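Local atomic coordinates of porin (PDB entry 2POR), a protein that forms outer-membrane channels, as a homotrimer, through which small hydrophilic solutes up to about 0.6 kDa diffuse passively. Residues A[84-88]-A[234-238]; A[162-168]-A[182-188]; A[205-209]-A[220-225]; A[227-233]-A[250-256]; A[247-251]-A[260-264]. All blocks are in the same frame, centred on the assembly; numbering follows the deposited sequence.

Contact 1. Residues A[84-88]-A[234-238]; sequences GDLYE and LSVDS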
# COMPACT_ATOMS: atom_id res chain seq x y z
N GLY A 84 -18.73 1.00 -22.42
CA GLY A 84 -17.28 1.14 -22.39
C GLY A 84 -16.71 2.38 -23.09
O GLY A 84 -17.37 3.41 -23.23
N ASP A 85 -15.46 2.27 -23.51
CA ASP A 85 -14.69 3.35 -24.11
C ASP A 85 -14.32 3.07 -25.54
O ASP A 85 -14.56 1.97 -26.03
CB ASP A 85 -13.40 3.60 -23.29
CG ASP A 85 -13.75 4.22 -21.94
OD1 ASP A 85 -14.65 5.05 -21.85
OD2 ASP A 85 -13.15 3.82 -20.95
N LEU A 86 -13.70 4.01 -26.24
CA LEU A 86 -13.29 3.84 -27.62
C LEU A 86 -11.92 3.17 -27.56
O LEU A 86 -11.36 2.96 -26.47
CB LEU A 86 -13.22 5.22 -28.33
CG LEU A 86 -14.50 6.04 -28.38
CD1 LEU A 86 -14.17 7.24 -29.26
CD2 LEU A 86 -15.71 5.31 -28.98
N TYR A 87 -11.38 2.81 -28.72
CA TYR A 87 -10.10 2.11 -28.83
C TYR A 87 -8.97 2.83 -28.07
O TYR A 87 -8.71 3.99 -28.32
CB TYR A 87 -9.72 1.96 -30.32
CG TYR A 87 -8.43 1.18 -30.54
CD1 TYR A 87 -8.35 -0.18 -30.28
CD2 TYR A 87 -7.31 1.86 -30.99
CE1 TYR A 87 -7.15 -0.85 -30.46
CE2 TYR A 87 -6.11 1.20 -31.16
CZ TYR A 87 -6.05 -0.14 -30.89
OH TYR A 87 -4.84 -0.76 -31.02
N GLU A 88 -8.25 2.14 -27.19
CA GLU A 88 -7.21 2.71 -26.37
C GLU A 88 -5.93 2.77 -27.14
O GLU A 88 -5.43 1.78 -27.66
CB GLU A 88 -7.07 1.87 -25.12
CG GLU A 88 -6.05 2.43 -24.18
CD GLU A 88 -5.96 1.74 -22.83
OE1 GLU A 88 -6.94 1.64 -22.10
OE2 GLU A 88 -4.87 1.34 -22.47
N LEU A 234 -16.24 8.15 -32.61
CA LEU A 234 -16.23 6.90 -33.32
C LEU A 234 -14.86 6.28 -33.19
O LEU A 234 -13.87 7.04 -33.17
CB LEU A 234 -16.49 7.22 -34.75
CG LEU A 234 -16.15 6.17 -35.76
CD1 LEU A 234 -17.25 5.11 -35.77
CD2 LEU A 234 -15.94 6.83 -37.08
N SER A 235 -14.76 4.94 -33.09
CA SER A 235 -13.46 4.33 -33.23
C SER A 235 -13.58 3.07 -34.06
O SER A 235 -14.66 2.45 -34.11
CB SER A 235 -12.80 3.93 -31.89
OG SER A 235 -13.42 2.94 -31.10
N VAL A 236 -12.45 2.74 -34.69
CA VAL A 236 -12.35 1.58 -35.54
C VAL A 236 -11.03 0.91 -35.20
O VAL A 236 -10.00 1.60 -35.15
CB VAL A 236 -12.33 1.95 -37.06
CG1 VAL A 236 -12.31 0.67 -37.90
CG2 VAL A 236 -13.59 2.68 -37.47
N ASP A 237 -11.01 -0.41 -34.95
CA ASP A 237 -9.73 -1.11 -34.85
C ASP A 237 -9.88 -2.44 -35.58
O ASP A 237 -10.99 -2.99 -35.63
CB ASP A 237 -9.35 -1.40 -33.41
CG ASP A 237 -10.31 -2.21 -32.58
OD1 ASP A 237 -11.24 -1.66 -32.01
OD2 ASP A 237 -10.09 -3.41 -32.48
N SER A 238 -8.80 -2.95 -36.14
CA SER A 238 -8.86 -4.20 -36.85
C SER A 238 -7.59 -4.96 -36.61
O SER A 238 -6.49 -4.39 -36.53
CB SER A 238 -9.00 -3.96 -38.34
OG SER A 238 -9.45 -5.17 -38.96
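Tyr87 meets strand 226-240 twice, through its backbone and through its ring. Its N-H donates to Ser235 OG, with Tyr87 N 3.1 Å from that oxygen and an N-H...O angle of 159°. Over one face of the ring lies the CB methylene of Asp237, a CH-pi contact with CB 3.9 Å from the centroid. The carboxylate of Asp237 runs nearly flat to the ring, their planes 20° apart, and Asp237 CG comes within 3.6 Å of Tyr87 CD1. Because Tyr87 CG is anti to its own backbone N (chi1 -177°), the ring swings along the strand toward Asp237. Leu86 packs on the same serine, its CB 3.6 Å from Ser235 OG. Beyond this shell, Asn196 binds Asp237 OD2, while Asn100, a calcium ligand, holds Leu86 O. Substituting an alanine for Tyr87 would probably leave the Asp237 methylene without its aromatic cover and open a gap between loop and wall. The loop lies against the inner wall of the barrel, as the pore-narrowing loop of porins does. A small serine hydroxyl suits this place, since it accepts a loop N-H while letting the chain come close.

Contact 2. Residues A[162-168]-A[182-188]; sequences TVGLGYE and EQLELAA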
# COMPACT_ATOMS: atom_id res chain seq x y z
N THR A 162 -24.75 -4.14 -31.17
CA THR A 162 -25.39 -3.88 -29.91
C THR A 162 -25.73 -2.43 -30.06
O THR A 162 -24.93 -1.65 -30.58
CB THR A 162 -24.49 -4.02 -28.75
OG1 THR A 162 -24.05 -5.37 -28.77
CG2 THR A 162 -25.20 -3.67 -27.44
N VAL A 163 -26.95 -2.11 -29.72
CA VAL A 163 -27.29 -0.71 -29.69
C VAL A 163 -27.78 -0.44 -28.28
O VAL A 163 -28.18 -1.37 -27.57
CB VAL A 163 -28.39 -0.29 -30.75
CG1 VAL A 163 -27.81 -0.57 -32.14
CG2 VAL A 163 -29.72 -0.98 -30.51
N GLY A 164 -27.71 0.78 -27.78
CA GLY A 164 -28.22 1.05 -26.45
C GLY A 164 -28.40 2.54 -26.18
O GLY A 164 -28.02 3.39 -27.00
N LEU A 165 -28.96 2.84 -25.01
CA LEU A 165 -29.10 4.21 -24.57
C LEU A 165 -28.98 4.30 -23.09
O LEU A 165 -29.22 3.35 -22.34
CB LEU A 165 -30.42 4.81 -25.01
CG LEU A 165 -31.81 4.39 -24.62
CD1 LEU A 165 -32.51 5.53 -23.88
CD2 LEU A 165 -32.61 4.08 -25.90
N GLY A 166 -28.54 5.46 -22.67
CA GLY A 166 -28.31 5.70 -21.27
C GLY A 166 -28.71 7.13 -20.94
O GLY A 166 -28.79 7.99 -21.82
N TYR A 167 -29.01 7.33 -19.69
CA TYR A 167 -29.39 8.60 -19.21
C TYR A 167 -28.74 8.68 -17.86
O TYR A 167 -28.94 7.89 -16.95
CB TYR A 167 -30.86 8.62 -19.12
CG TYR A 167 -31.28 9.92 -18.51
CD1 TYR A 167 -31.20 11.10 -19.23
CD2 TYR A 167 -31.68 9.88 -17.19
CE1 TYR A 167 -31.54 12.27 -18.58
CE2 TYR A 167 -32.01 11.05 -16.55
CZ TYR A 167 -31.94 12.23 -17.25
OH TYR A 167 -32.26 13.39 -16.57
N GLU A 168 -28.06 9.80 -17.73
CA GLU A 168 -27.31 10.12 -16.54
C GLU A 168 -27.64 11.49 -15.97
O GLU A 168 -27.86 12.44 -16.73
CB GLU A 168 -25.85 10.11 -16.87
CG GLU A 168 -25.26 8.95 -17.66
CD GLU A 168 -23.75 9.02 -17.66
OE1 GLU A 168 -23.14 8.65 -16.67
OE2 GLU A 168 -23.17 9.43 -18.64
N GLU A 182 -27.32 16.82 -16.71
CA GLU A 182 -27.87 15.58 -17.21
C GLU A 182 -27.28 15.33 -18.56
O GLU A 182 -26.74 16.26 -19.18
CB GLU A 182 -29.37 15.62 -17.35
CG GLU A 182 -29.86 16.68 -18.29
CD GLU A 182 -31.32 16.51 -18.69
OE1 GLU A 182 -32.17 16.28 -17.82
OE2 GLU A 182 -31.57 16.60 -19.89
N GLN A 183 -27.30 14.07 -19.01
CA GLN A 183 -26.75 13.71 -20.32
C GLN A 183 -27.49 12.46 -20.77
O GLN A 183 -27.76 11.58 -19.95
CB GLN A 183 -25.26 13.44 -20.18
CG GLN A 183 -24.55 13.18 -21.48
CD GLN A 183 -23.07 13.11 -21.21
OE1 GLN A 183 -22.48 14.13 -20.98
NE2 GLN A 183 -22.33 12.01 -21.21
N LEU A 184 -27.85 12.43 -22.04
CA LEU A 184 -28.50 11.30 -22.65
C LEU A 184 -27.52 10.74 -23.65
O LEU A 184 -26.88 11.52 -24.35
CB LEU A 184 -29.74 11.72 -23.40
CG LEU A 184 -30.44 10.60 -24.20
CD1 LEU A 184 -31.41 9.77 -23.32
CD2 LEU A 184 -31.18 11.25 -25.35
N GLU A 185 -27.33 9.42 -23.76
CA GLU A 185 -26.39 8.83 -24.71
C GLU A 185 -27.08 7.78 -25.60
O GLU A 185 -27.99 7.08 -25.12
CB GLU A 185 -25.24 8.08 -24.04
CG GLU A 185 -24.25 8.83 -23.16
CD GLU A 185 -24.48 8.76 -21.67
OE1 GLU A 185 -25.13 7.87 -21.14
OE2 GLU A 185 -23.99 9.64 -20.99
N LEU A 186 -26.63 7.68 -26.85
CA LEU A 186 -27.01 6.61 -27.77
C LEU A 186 -25.66 6.04 -28.14
O LEU A 186 -24.72 6.79 -28.43
CB LEU A 186 -27.62 7.06 -29.09
CG LEU A 186 -28.87 7.86 -28.91
CD1 LEU A 186 -29.23 8.47 -30.24
CD2 LEU A 186 -29.94 6.99 -28.30
N ALA A 187 -25.53 4.72 -28.11
CA ALA A 187 -24.27 4.11 -28.45
C ALA A 187 -24.58 2.93 -29.37
O ALA A 187 -25.65 2.33 -29.29
CB ALA A 187 -23.61 3.62 -27.17
N ALA A 188 -23.66 2.60 -30.24
CA ALA A 188 -23.80 1.48 -31.13
C ALA A 188 -22.46 0.77 -31.13
O ALA A 188 -21.43 1.46 -31.13
CB ALA A 188 -24.10 1.96 -32.55
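Glu185 OE2 is met by Glu168 OE2 across the strands at 2.5 Å and also accepts a bond from Gln183. Gln183 NE2, 2.9 Å from Glu185 OE2, reaches its anti lone pair. The two carboxylates stand 60° apart in plane, and oxygens so close suggest that one of these acids holds a proton. Glu185 gets there by a bend at chi2 (98°), which lays its carboxylate back toward strand 161-171. Gly166 faces it directly: a CB there would fall only 3.0 Å from Glu185 OE1, so glycine suits the place. Further partners, Ser79 for Glu185 OE1 and Thr106 and Leu105 for the Glu168 oxygens, hold the acids against the helix and loop that fold inside the barrel.

On the other face, Tyr167 OH donates to Glu182 OE1 at 3.2 Å, coming from above the carboxylate plane, with ring and carboxylate at right angles. Leu184 lies next to the ring, and farther along Leu165 CB packs 4.0 Å from Leu186 CD2. These leucines lie on the surface of the barrel, as befits a wall facing lipid, and a detergent molecule touches Leu186. The backbones form a regular antiparallel hairpin ladder, in which Glu185 N binds Gly166 O at 2.8 Å. The pairing thus sets the leucines on the outer surface and the buried Glu168-Glu185 pair inside, where a proton held by one of them would probably ease the repulsion.

Contact 3. Residues A[205-209]-A[220-225]; sequences ELDRD and VAAAAT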
# COMPACT_ATOMS: atom_id res chain seq x y z
N GLU A 205 -26.82 18.95 -20.52
CA GLU A 205 -26.38 20.24 -20.01
C GLU A 205 -25.51 20.05 -18.80
O GLU A 205 -25.66 19.10 -18.03
CB GLU A 205 -27.55 21.13 -19.65
CG GLU A 205 -28.44 20.65 -18.55
CD GLU A 205 -29.70 21.47 -18.35
OE1 GLU A 205 -30.30 21.89 -19.35
OE2 GLU A 205 -30.08 21.67 -17.18
N LEU A 206 -24.57 20.98 -18.68
CA LEU A 206 -23.53 20.96 -17.67
C LEU A 206 -23.57 22.24 -16.85
O LEU A 206 -24.08 23.25 -17.33
CB LEU A 206 -22.18 20.86 -18.32
CG LEU A 206 -21.85 19.61 -19.12
CD1 LEU A 206 -20.44 19.73 -19.67
CD2 LEU A 206 -22.01 18.37 -18.22
N ASP A 207 -23.04 22.23 -15.62
CA ASP A 207 -22.86 23.43 -14.83
C ASP A 207 -21.84 24.27 -15.61
O ASP A 207 -20.84 23.75 -16.12
CB ASP A 207 -22.31 23.08 -13.48
CG ASP A 207 -21.86 24.30 -12.70
OD1 ASP A 207 -22.73 25.05 -12.25
OD2 ASP A 207 -20.65 24.50 -12.56
N ARG A 208 -22.08 25.59 -15.65
CA ARG A 208 -21.20 26.53 -16.34
C ARG A 208 -19.76 26.44 -15.92
O ARG A 208 -18.88 26.29 -16.76
CB ARG A 208 -21.65 27.99 -16.11
CG ARG A 208 -20.75 29.06 -16.79
CD ARG A 208 -21.05 30.44 -16.18
NE ARG A 208 -20.60 30.51 -14.80
CZ ARG A 208 -21.45 30.87 -13.83
NH1 ARG A 208 -22.72 31.20 -14.06
NH2 ARG A 208 -21.01 30.85 -12.58
N ASP A 209 -19.51 26.56 -14.62
CA ASP A 209 -18.13 26.58 -14.20
C ASP A 209 -17.47 25.20 -14.28
O ASP A 209 -16.27 25.12 -14.53
CB ASP A 209 -18.07 27.17 -12.80
CG ASP A 209 -18.42 28.68 -12.78
OD1 ASP A 209 -18.26 29.37 -13.79
OD2 ASP A 209 -18.86 29.14 -11.74
N VAL A 220 -16.64 32.04 -13.62
CA VAL A 220 -17.15 33.40 -13.59
C VAL A 220 -17.82 33.60 -12.23
O VAL A 220 -18.45 32.70 -11.66
CB VAL A 220 -18.14 33.75 -14.81
CG1 VAL A 220 -17.90 32.80 -15.94
CG2 VAL A 220 -19.57 33.82 -14.42
N ALA A 221 -17.63 34.80 -11.67
CA ALA A 221 -18.15 35.13 -10.36
C ALA A 221 -19.58 35.57 -10.46
O ALA A 221 -19.88 36.77 -10.45
CB ALA A 221 -17.30 36.24 -9.76
N ALA A 222 -20.47 34.60 -10.59
CA ALA A 222 -21.92 34.79 -10.73
C ALA A 222 -22.59 33.54 -10.23
O ALA A 222 -21.89 32.54 -10.01
CB ALA A 222 -22.37 34.95 -12.18
N ALA A 223 -23.89 33.58 -9.98
CA ALA A 223 -24.67 32.40 -9.61
C ALA A 223 -24.65 31.39 -10.79
O ALA A 223 -24.62 31.76 -11.99
CB ALA A 223 -26.12 32.78 -9.34
N ALA A 224 -24.64 30.12 -10.39
CA ALA A 224 -24.51 29.01 -11.33
C ALA A 224 -25.59 29.01 -12.37
O ALA A 224 -26.76 29.32 -12.12
CB ALA A 224 -24.60 27.70 -10.59
N THR A 225 -25.19 28.69 -13.58
CA THR A 225 -26.14 28.54 -14.66
C THR A 225 -25.79 27.23 -15.36
O THR A 225 -24.67 26.72 -15.15
CB THR A 225 -26.02 29.74 -15.66
OG1 THR A 225 -24.69 29.85 -16.20
CG2 THR A 225 -26.35 31.04 -14.93
O HOH W 1 -18.59 31.07 -9.38
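Arg208 reaches across to segment 220-225 mainly with its hydrogen bonds. Its NH1 points straight at Ala223 O, 2.9 Å away and in the guanidinium plane, with an N-H...O angle of 171°. NH2 reaches Ala222 O at 3.2 Å, tilted out of that plane, and NH1 has a weak bond to Thr225 OG1. A bend at chi3 (68°) turns the chain, extended up to that point, so that the guanidinium lies among these carbonyls. Near its root, Arg208 N binds Thr225 O at 2.9 Å. Arginine suits the place because it brings several donors to backbone oxygens of a chain without regular structure.

The ionic part is the salt bridge to the next residue: Arg208 grips Asp209 side-on, NE to OD1 at 2.8 Å and NH2 to OD2. Asp209 OD1 takes a second donor, Val220 N at 3.1 Å, and the two come from opposite faces of the carboxylate. A water lies within hydrogen-bonding distance of both Asp209 OD2 and Val220 O.

Packing contacts are few: Val220 CG2 lies over one guanidinium face, 3.5 Å from Arg208 CZ, and Ala224 CB abuts Asp207 OD1.

Asp207 caps helix 208-214 through Phe210 N, while its other oxygen binds Ala179 N. The whole is an N-capped strand-to-helix junction whose first helical residue, an arginine, ties down the irregular chain leading into the next barrel strand, at the rim away from the chain termini.

Contact 4. Residues A[227-233]-A[250-256]; sequences VDHKAYG and QVLDIDT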
# COMPACT_ATOMS: atom_id res chain seq x y z
N VAL A 227 -25.09 25.17 -19.14
CA VAL A 227 -24.79 25.37 -20.56
C VAL A 227 -25.15 24.09 -21.33
O VAL A 227 -25.02 23.00 -20.76
CB VAL A 227 -23.30 25.68 -20.84
CG1 VAL A 227 -23.11 27.13 -20.47
CG2 VAL A 227 -22.33 24.78 -20.05
N ASP A 228 -25.59 24.11 -22.58
CA ASP A 228 -25.94 22.89 -23.30
C ASP A 228 -24.71 22.32 -23.91
O ASP A 228 -23.81 23.08 -24.27
CB ASP A 228 -26.93 23.15 -24.44
CG ASP A 228 -28.27 23.66 -23.90
OD1 ASP A 228 -28.84 23.05 -22.99
OD2 ASP A 228 -28.72 24.71 -24.37
N HIS A 229 -24.62 21.00 -24.06
CA HIS A 229 -23.42 20.43 -24.67
C HIS A 229 -23.81 19.22 -25.52
O HIS A 229 -24.90 18.65 -25.36
CB HIS A 229 -22.38 19.94 -23.61
CG HIS A 229 -22.88 18.77 -22.72
ND1 HIS A 229 -23.92 18.71 -21.88
CD2 HIS A 229 -22.26 17.53 -22.64
CE1 HIS A 229 -23.95 17.53 -21.31
NE2 HIS A 229 -22.95 16.83 -21.78
N LYS A 230 -22.89 18.90 -26.41
CA LYS A 230 -23.02 17.68 -27.12
C LYS A 230 -21.65 17.09 -27.29
O LYS A 230 -20.65 17.79 -27.21
CB LYS A 230 -23.68 17.94 -28.44
CG LYS A 230 -22.93 18.59 -29.56
CD LYS A 230 -24.06 18.94 -30.57
CE LYS A 230 -25.10 19.91 -29.96
NZ LYS A 230 -26.38 19.98 -30.66
N ALA A 231 -21.59 15.77 -27.43
CA ALA A 231 -20.34 15.05 -27.60
C ALA A 231 -20.67 13.87 -28.52
O ALA A 231 -21.78 13.31 -28.49
CB ALA A 231 -19.87 14.54 -26.25
N TYR A 232 -19.78 13.50 -29.42
CA TYR A 232 -19.98 12.32 -30.25
C TYR A 232 -18.63 11.81 -30.73
O TYR A 232 -17.64 12.56 -30.72
CB TYR A 232 -20.92 12.63 -31.46
CG TYR A 232 -20.62 13.93 -32.18
CD1 TYR A 232 -21.23 15.08 -31.71
CD2 TYR A 232 -19.74 13.97 -33.25
CE1 TYR A 232 -20.95 16.29 -32.31
CE2 TYR A 232 -19.46 15.18 -33.86
CZ TYR A 232 -20.07 16.33 -33.38
OH TYR A 232 -19.79 17.57 -33.96
N GLY A 233 -18.48 10.53 -31.10
CA GLY A 233 -17.20 10.00 -31.52
C GLY A 233 -17.35 8.61 -32.13
O GLY A 233 -18.41 7.98 -32.14
N GLN A 250 -13.20 12.13 -31.43
CA GLN A 250 -14.31 12.53 -30.61
C GLN A 250 -14.38 14.05 -30.70
O GLN A 250 -13.35 14.70 -30.96
CB GLN A 250 -14.11 12.21 -29.14
CG GLN A 250 -13.62 10.84 -28.85
CD GLN A 250 -13.91 10.47 -27.43
OE1 GLN A 250 -15.04 10.53 -26.98
NE2 GLN A 250 -12.94 10.08 -26.62
N VAL A 251 -15.58 14.59 -30.54
CA VAL A 251 -15.68 16.02 -30.39
C VAL A 251 -16.61 16.28 -29.24
O VAL A 251 -17.58 15.56 -28.94
CB VAL A 251 -16.15 16.81 -31.71
CG1 VAL A 251 -16.15 15.89 -32.89
CG2 VAL A 251 -17.45 17.51 -31.50
N LEU A 252 -16.20 17.34 -28.55
CA LEU A 252 -16.97 17.83 -27.42
C LEU A 252 -17.27 19.27 -27.78
O LEU A 252 -16.34 20.00 -28.15
CB LEU A 252 -16.14 17.75 -26.18
CG LEU A 252 -16.70 18.37 -24.93
CD1 LEU A 252 -18.04 17.77 -24.53
CD2 LEU A 252 -15.62 18.22 -23.87
N ASP A 253 -18.52 19.67 -27.70
CA ASP A 253 -18.97 20.99 -28.10
C ASP A 253 -19.81 21.60 -26.98
O ASP A 253 -20.98 21.20 -26.81
CB ASP A 253 -19.75 20.78 -29.39
CG ASP A 253 -20.21 22.00 -30.18
OD1 ASP A 253 -20.20 23.10 -29.63
OD2 ASP A 253 -20.57 21.85 -31.36
N ILE A 254 -19.31 22.57 -26.20
CA ILE A 254 -20.11 23.13 -25.13
C ILE A 254 -20.43 24.56 -25.53
O ILE A 254 -19.55 25.41 -25.75
CB ILE A 254 -19.37 23.17 -23.81
CG1 ILE A 254 -18.81 21.75 -23.49
CG2 ILE A 254 -20.35 23.65 -22.74
CD1 ILE A 254 -17.98 21.62 -22.21
N ASP A 255 -21.73 24.74 -25.60
CA ASP A 255 -22.34 25.99 -25.99
C ASP A 255 -21.90 27.10 -25.03
O ASP A 255 -21.88 26.95 -23.81
CB ASP A 255 -23.85 25.82 -25.94
CG ASP A 255 -24.65 27.01 -26.48
OD1 ASP A 255 -24.30 27.54 -27.53
OD2 ASP A 255 -25.63 27.40 -25.84
N THR A 256 -21.51 28.19 -25.70
CA THR A 256 -21.03 29.43 -25.12
C THR A 256 -19.62 29.25 -24.58
O THR A 256 -19.03 30.26 -24.22
CB THR A 256 -21.91 30.05 -23.95
OG1 THR A 256 -21.69 29.31 -22.77
CG2 THR A 256 -23.40 30.02 -24.24
O HOH W 2 -26.22 26.89 -23.27
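Tyr232 and Val251 are brought together by their first torsions: chi1 of Tyr232 (44°) sets CG between its backbone N and carbonyl carbon, leaning the ring over the neighbouring strand, and Val251 sits nearly eclipsed (chi1 -11°). The two form a hydrogen-bonded pair of the antiparallel hairpin made by strands 226-240 and 243-254 of the porin barrel. Both valine methyls touch the ring, CG2 at 3.4 Å from Tyr232 CZ and CG1 at 3.5 Å from Tyr232 CE2. A serine in place of Tyr232 would probably leave those methyls uncovered and open a gap on the outer face, where detergent also rests against the tyrosine. Along the same face the methylenes of Lys230 and Asp253 run side by side, CG of the lysine 3.9 Å from CB of the aspartate. Their charged ends stay apart.

The inner face carries His229, Ala231, Leu252 and Ile254; small Ala231 leaves room for Leu252 CD1, and His229 is bonded to Gln183. At the hairpin's far end Val227 CG2 meets Ile254 CG2 at 3.5 Å, where both residues touch Ala211 of helix 208-214. There the ladder finishes with Asp255 N bound to Asp228 O at 3.0 Å, and one water accepts from Asp228 N while donating to Asp255 OD2, 2.7 Å away.

Contact 5. Residues A[247-251]-A[260-264]; sequences GYVQV and VTYYG. With C8E ((hydroxyethyloxy)tri(ethyloxy)octane), chain H.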
# COMPACT_ATOMS: atom_id res chain seq x y z
N GLY A 247 -7.95 3.56 -34.19
CA GLY A 247 -7.92 4.97 -33.87
C GLY A 247 -9.31 5.41 -33.51
O GLY A 247 -10.25 4.62 -33.63
N TYR A 248 -9.46 6.67 -33.09
CA TYR A 248 -10.75 7.18 -32.69
C TYR A 248 -10.77 8.68 -32.97
O TYR A 248 -9.69 9.29 -33.13
CB TYR A 248 -10.98 6.93 -31.18
CG TYR A 248 -10.00 7.66 -30.26
CD1 TYR A 248 -10.29 8.97 -29.90
CD2 TYR A 248 -8.81 7.10 -29.85
CE1 TYR A 248 -9.38 9.70 -29.14
CE2 TYR A 248 -7.89 7.83 -29.08
CZ TYR A 248 -8.19 9.15 -28.72
OH TYR A 248 -7.32 9.95 -27.96
N VAL A 249 -11.95 9.29 -33.00
CA VAL A 249 -12.04 10.75 -33.05
C VAL A 249 -13.29 11.09 -32.27
O VAL A 249 -14.31 10.38 -32.29
CB VAL A 249 -12.09 11.26 -34.53
CG1 VAL A 249 -13.34 10.82 -35.24
CG2 VAL A 249 -12.02 12.78 -34.50
N GLN A 250 -13.20 12.13 -31.43
CA GLN A 250 -14.31 12.53 -30.61
C GLN A 250 -14.38 14.05 -30.70
O GLN A 250 -13.35 14.70 -30.96
CB GLN A 250 -14.11 12.21 -29.14
CG GLN A 250 -13.62 10.84 -28.85
CD GLN A 250 -13.91 10.47 -27.43
OE1 GLN A 250 -15.04 10.53 -26.98
NE2 GLN A 250 -12.94 10.08 -26.62
N VAL A 251 -15.58 14.59 -30.54
CA VAL A 251 -15.68 16.02 -30.39
C VAL A 251 -16.61 16.28 -29.24
O VAL A 251 -17.58 15.56 -28.94
CB VAL A 251 -16.15 16.81 -31.71
CG1 VAL A 251 -16.15 15.89 -32.89
CG2 VAL A 251 -17.45 17.51 -31.50
N VAL A 260 -13.91 21.07 -29.06
CA VAL A 260 -12.60 20.50 -29.31
C VAL A 260 -12.87 19.17 -30.03
O VAL A 260 -13.91 18.53 -29.82
CB VAL A 260 -11.86 20.33 -27.93
CG1 VAL A 260 -12.63 19.43 -26.95
CG2 VAL A 260 -10.47 19.80 -28.23
N THR A 261 -11.97 18.85 -30.94
CA THR A 261 -11.92 17.57 -31.62
C THR A 261 -10.57 16.98 -31.19
O THR A 261 -9.52 17.63 -31.29
CB THR A 261 -11.98 17.75 -33.15
OG1 THR A 261 -13.29 18.27 -33.43
CG2 THR A 261 -11.68 16.44 -33.92
N TYR A 262 -10.59 15.75 -30.70
CA TYR A 262 -9.40 15.08 -30.19
C TYR A 262 -9.42 13.66 -30.76
O TYR A 262 -10.49 13.09 -31.05
CB TYR A 262 -9.43 15.11 -28.65
CG TYR A 262 -10.71 14.77 -27.87
CD1 TYR A 262 -11.86 15.55 -27.89
CD2 TYR A 262 -10.69 13.65 -27.05
CE1 TYR A 262 -12.97 15.22 -27.10
CE2 TYR A 262 -11.79 13.32 -26.25
CZ TYR A 262 -12.92 14.11 -26.28
OH TYR A 262 -13.96 13.78 -25.45
N TYR A 263 -8.26 13.14 -31.03
CA TYR A 263 -8.18 11.88 -31.74
C TYR A 263 -6.86 11.17 -31.43
O TYR A 263 -5.92 11.75 -30.88
CB TYR A 263 -8.35 12.20 -33.25
CG TYR A 263 -7.21 13.02 -33.78
CD1 TYR A 263 -6.08 12.32 -34.18
CD2 TYR A 263 -7.27 14.40 -33.75
CE1 TYR A 263 -4.94 12.98 -34.55
CE2 TYR A 263 -6.12 15.08 -34.12
CZ TYR A 263 -4.98 14.35 -34.50
OH TYR A 263 -3.79 15.00 -34.79
N GLY A 264 -6.70 9.93 -31.85
CA GLY A 264 -5.50 9.14 -31.62
C GLY A 264 -5.52 7.96 -32.58
O GLY A 264 -6.57 7.54 -33.09
C1 C8E H . -25.87 6.47 -32.38
C2 C8E H . -24.45 6.74 -32.87
C3 C8E H . -24.33 7.97 -33.75
C4 C8E H . -22.86 8.41 -33.90
C5 C8E H . -22.64 9.51 -34.95
C6 C8E H . -21.30 10.25 -34.93
C7 C8E H . -20.07 9.45 -35.33
C8 C8E H . -19.10 10.35 -36.09
O9 C8E H . -18.49 11.52 -35.51
C10 C8E H . -17.05 11.56 -35.64
C11 C8E H . -16.23 12.87 -35.66
O12 C8E H . -16.34 13.88 -36.68
C13 C8E H . -15.42 13.72 -37.77
C14 C8E H . -14.66 14.97 -38.28
O15 C8E H . -13.54 15.55 -37.58
C16 C8E H . -12.36 15.63 -38.42
C17 C8E H . -11.00 16.27 -38.01
O18 C8E H . -10.06 15.68 -37.06
C19 C8E H . -8.84 15.17 -37.62
C20 C8E H . -8.68 13.66 -37.73
O21 C8E H . -7.39 13.31 -38.22
O HOH W 3 -6.50 12.61 -27.87
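Strands 243-254 and 258-272 form the next antiparallel hairpin of the barrel wall, and Tyr248 folds over Gly264, its hydrogen-bonded partner in the pair. With chi1 at 63° the ring lies back across the strands, so that Gly264 N sits over its face, 3.6 Å from Tyr248 CZ. Glycine suits the place, for with the ring in this position a CB would fall 2.8 Å from Tyr248 CE2. This is the aromatic-over-glycine pairing called aromatic rescue, in which the ring shields the bare backbone. A water joins Tyr248 OH to Tyr263 O.

On the same inner face Tyr262 meets Gln250. The glutamine CB stands over the tyrosine ring, a CH-pi contact of 3.8 Å from Gln250 CB to the Tyr262 centroid, and its amide continues past Tyr262 CE2, turned 38° from the ring. OE1 accepts from Tyr200 of strand 195-207, and NE2 donates to Gly99 O and Asp101 O, tying the wall to the inner loop. The backbones of this pair are joined as well, Gln250 N binding Tyr262 O at 2.9 Å.

The outer face carries Val249, Val251 and Thr261 beside the ring of Tyr263. Val249 CG2 packs against Thr261 CG2 at 3.7 Å, and Thr261 OG1 lies beside Val251 CB. These beta-branched residues suit strands, and a detergent chain runs along them. Its C11 touches Val249 CG1 at 3.6 Å, and its terminal oxygen O21 stands 4.3 Å above the plane of the Tyr263 ring, over the centre.

In the fold
Contacts 2, 4 and 5 are hairpin ladders of one closed barrel, contact 3 ties down a connection at its rim, and contact 1 sets the inner loop against the wall. Contacts 4 and 5 share Gln250 and Val251, their centres about 12 Å apart. That glutamine also receives Leu86 of contact 1, whose CD1 is 3.7 Å from Gln250 CG. Contact 2 meets contact 4 inside the channel, with Gln183 OE1 2.9 Å from His229 NE2. Contact 3 hands on to contact 4 where Leu206 O lies 2.8 Å from Val227 N. Calcium ions lie about 9 Å from the side chains of Leu86 and Glu168, and one detergent molecule lies against the outer wall at contact 5.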